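Local structure of transcription factor TAU 138 KDA subunit (Saccharomyces cerevisiae, 5AIM) at residues A[83-86]-A[87-91]. The protein is a TFIIIC subunit that helps bind boxB promoter DNA of tRNA genes for RNA polymerase III transcription, represented here by its central extended winged-helix domain. Numbering follows the deposited sequence.
Sequences PTVG and EDAIQ
E87 begins the helix directly behind the N-cap residue G86, whose carbonyl O receives the N-H of I90. With CG anti to the backbone N (chi1 -173°) and a bend at chi2, the chain of E87 carries its carboxylate forward along the helix to Q91. In the conformer given, NE2 of Q91 approaches OE2 of E87 at 2.7 Å, almost end-on to its C-O bond and with OE2 20° out of the Q91 amide plane; the same oxygen salt-bridges R70 of strand 68-71. D88 reaches along the surface to a salt bridge with R92. At A89 the contact becomes apolar on one side and polar on the other. Its CB meets CG2 of V85 at 3.8 Å, while its N, only weakly bonded to G86 O, reaches a water that donates to V85 O, so the water bridges loop and first turn. This is the start of the C-terminal helix 87-96 of the extended winged helix, entered from strand 78-81 through the loop. I90 N closes the turn on G86 O (3.3 Å). CG1 of I90 crosses V85 at a slant, 3.9 Å from its CG1, and both side chains rest on V28 of strand 28-30. Trimming I90 to an alanine would remove CG1 and CD1 and would probably open a gap beside V85 CG1 and over V28. Q91 returns its backbone N to E87 O at 2.8 Å, doubling the side-chain link within the same turn.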
ATOM      1  N   PRO A  83      -8.407   5.909   3.013  1.00 22.78           N
ATOM      2  CA  PRO A  83      -9.310   6.082   4.158  1.00 25.78           C
ATOM      3  C   PRO A  83     -10.764   6.387   3.805  1.00 26.48           C
ATOM      4  O   PRO A  83     -11.639   6.093   4.622  1.00 33.42           O
ATOM      5  CB  PRO A  83      -8.698   7.270   4.900  1.00 28.54           C
ATOM      6  CG  PRO A  83      -7.259   7.209   4.569  1.00 32.66           C
ATOM      7  CD  PRO A  83      -7.190   6.731   3.152  1.00 27.35           C
ATOM      8  N   THR A  84     -11.020   6.953   2.628  1.00 27.78           N
ATOM      9  CA  THR A  84     -12.375   7.356   2.255  1.00 27.15           C
ATOM     10  C   THR A  84     -13.045   6.415   1.250  1.00 27.27           C
ATOM     11  O   THR A  84     -14.104   6.735   0.716  1.00 30.69           O
ATOM     12  CB  THR A  84     -12.385   8.774   1.658  1.00 41.32           C
ATOM     13  OG1 THR A  84     -11.663   8.777   0.421  1.00 37.20           O
ATOM     14  CG2 THR A  84     -11.752   9.767   2.624  1.00 43.31           C
ATOM     15  N   VAL A  85     -12.446   5.251   1.008  1.00 25.28           N
ATOM     16  CA  VAL A  85     -12.940   4.341  -0.024  1.00 25.97           C
ATOM     17  C   VAL A  85     -14.326   3.775   0.308  1.00 26.90           C
ATOM     18  O   VAL A  85     -15.109   3.464  -0.593  1.00 29.82           O
ATOM     19  CB  VAL A  85     -11.944   3.186  -0.279  1.00 29.01           C
ATOM     20  CG1 VAL A  85     -11.886   2.230   0.917  1.00 24.21           C
ATOM     21  CG2 VAL A  85     -12.305   2.439  -1.560  1.00 27.98           C
ATOM     22  N   GLY A  86     -14.626   3.647   1.596  1.00 26.27           N
ATOM     23  CA  GLY A  86     -15.915   3.139   2.039  1.00 26.39           C
ATOM     24  C   GLY A  86     -15.869   1.667   2.413  1.00 26.73           C
ATOM     25  O   GLY A  86     -15.230   0.861   1.736  1.00 25.91           O
ATOM     26  N   GLU A  87     -16.567   1.307   3.483  1.00 31.14           N
ATOM     27  CA  GLU A  87     -16.509  -0.056   4.003  0.54 28.37           C
ATOM     28  C   GLU A  87     -17.150  -1.060   3.050  1.00 28.55           C
ATOM     29  O   GLU A  87     -16.779  -2.237   3.034  1.00 29.51           O
ATOM     30  CB  GLU A  87     -17.183  -0.141   5.374  0.54 33.49           C
ATOM     31  CG  GLU A  87     -17.017  -1.495   6.049  0.54 34.49           C
ATOM     32  CD  GLU A  87     -15.574  -1.828   6.362  0.54 30.31           C
ATOM     33  OE1 GLU A  87     -14.793  -0.896   6.649  0.54 37.79           O
ATOM     34  OE2 GLU A  87     -15.224  -3.023   6.319  0.54 30.67           O
ATOM     35  N   ASP A  88     -18.107  -0.602   2.251  1.00 30.32           N
ATOM     36  CA  ASP A  88     -18.725  -1.470   1.253  1.00 31.89           C
ATOM     37  C   ASP A  88     -17.663  -2.020   0.296  1.00 27.55           C
ATOM     38  O   ASP A  88     -17.617  -3.225   0.020  1.00 30.77           O
ATOM     39  CB  ASP A  88     -19.805  -0.718   0.475  1.00 47.09           C
ATOM     40  CG  ASP A  88     -20.452  -1.574  -0.596  1.00 99.55           C
ATOM     41  OD1 ASP A  88     -21.372  -2.351  -0.262  1.00 79.47           O
ATOM     42  OD2 ASP A  88     -20.043  -1.471  -1.772  1.00 88.75           O
ATOM     43  N   ALA A  89     -16.798  -1.134  -0.193  1.00 27.59           N
ATOM     44  CA  ALA A  89     -15.727  -1.526  -1.103  1.00 25.04           C
ATOM     45  C   ALA A  89     -14.734  -2.470  -0.428  1.00 23.48           C
ATOM     46  O   ALA A  89     -14.271  -3.445  -1.027  1.00 25.63           O
ATOM     47  CB  ALA A  89     -15.009  -0.292  -1.615  1.00 24.88           C
ATOM     48  N   ILE A  90     -14.422  -2.185   0.832  1.00 22.97           N
ATOM     49  CA  ILE A  90     -13.501  -3.022   1.582  1.00 23.15           C
ATOM     50  C   ILE A  90     -14.084  -4.434   1.710  1.00 23.79           C
ATOM     51  O   ILE A  90     -13.406  -5.428   1.413  1.00 24.86           O
ATOM     52  CB  ILE A  90     -13.194  -2.419   2.977  1.00 23.63           C
ATOM     53  CG1 ILE A  90     -12.466  -1.078   2.822  1.00 25.59           C
ATOM     54  CG2 ILE A  90     -12.340  -3.377   3.814  1.00 28.40           C
ATOM     55  CD1 ILE A  90     -12.297  -0.308   4.122  1.00 29.04           C
ATOM     56  N   GLN A  91     -15.340  -4.523   2.138  1.00 25.46           N
ATOM     57  CA  GLN A  91     -15.968  -5.829   2.299  1.00 27.24           C
ATOM     58  C   GLN A  91     -16.131  -6.548   0.962  1.00 27.75           C
ATOM     59  O   GLN A  91     -15.948  -7.767   0.888  1.00 29.87           O
ATOM     60  CB  GLN A  91     -17.309  -5.707   3.024  1.00 29.81           C
ATOM     61  CG  GLN A  91     -17.173  -5.278   4.478  1.00 39.72           C
ATOM     62  CD  GLN A  91     -16.293  -6.212   5.294  1.00 72.00           C
ATOM     63  OE1 GLN A  91     -16.186  -7.402   4.997  1.00 42.11           O
ATOM     64  NE2 GLN A  91     -15.658  -5.673   6.328  1.00 53.54           N
TER
HETATM   65  O   HOH W   1     -17.505   1.886  -0.541  1.00 44.58           O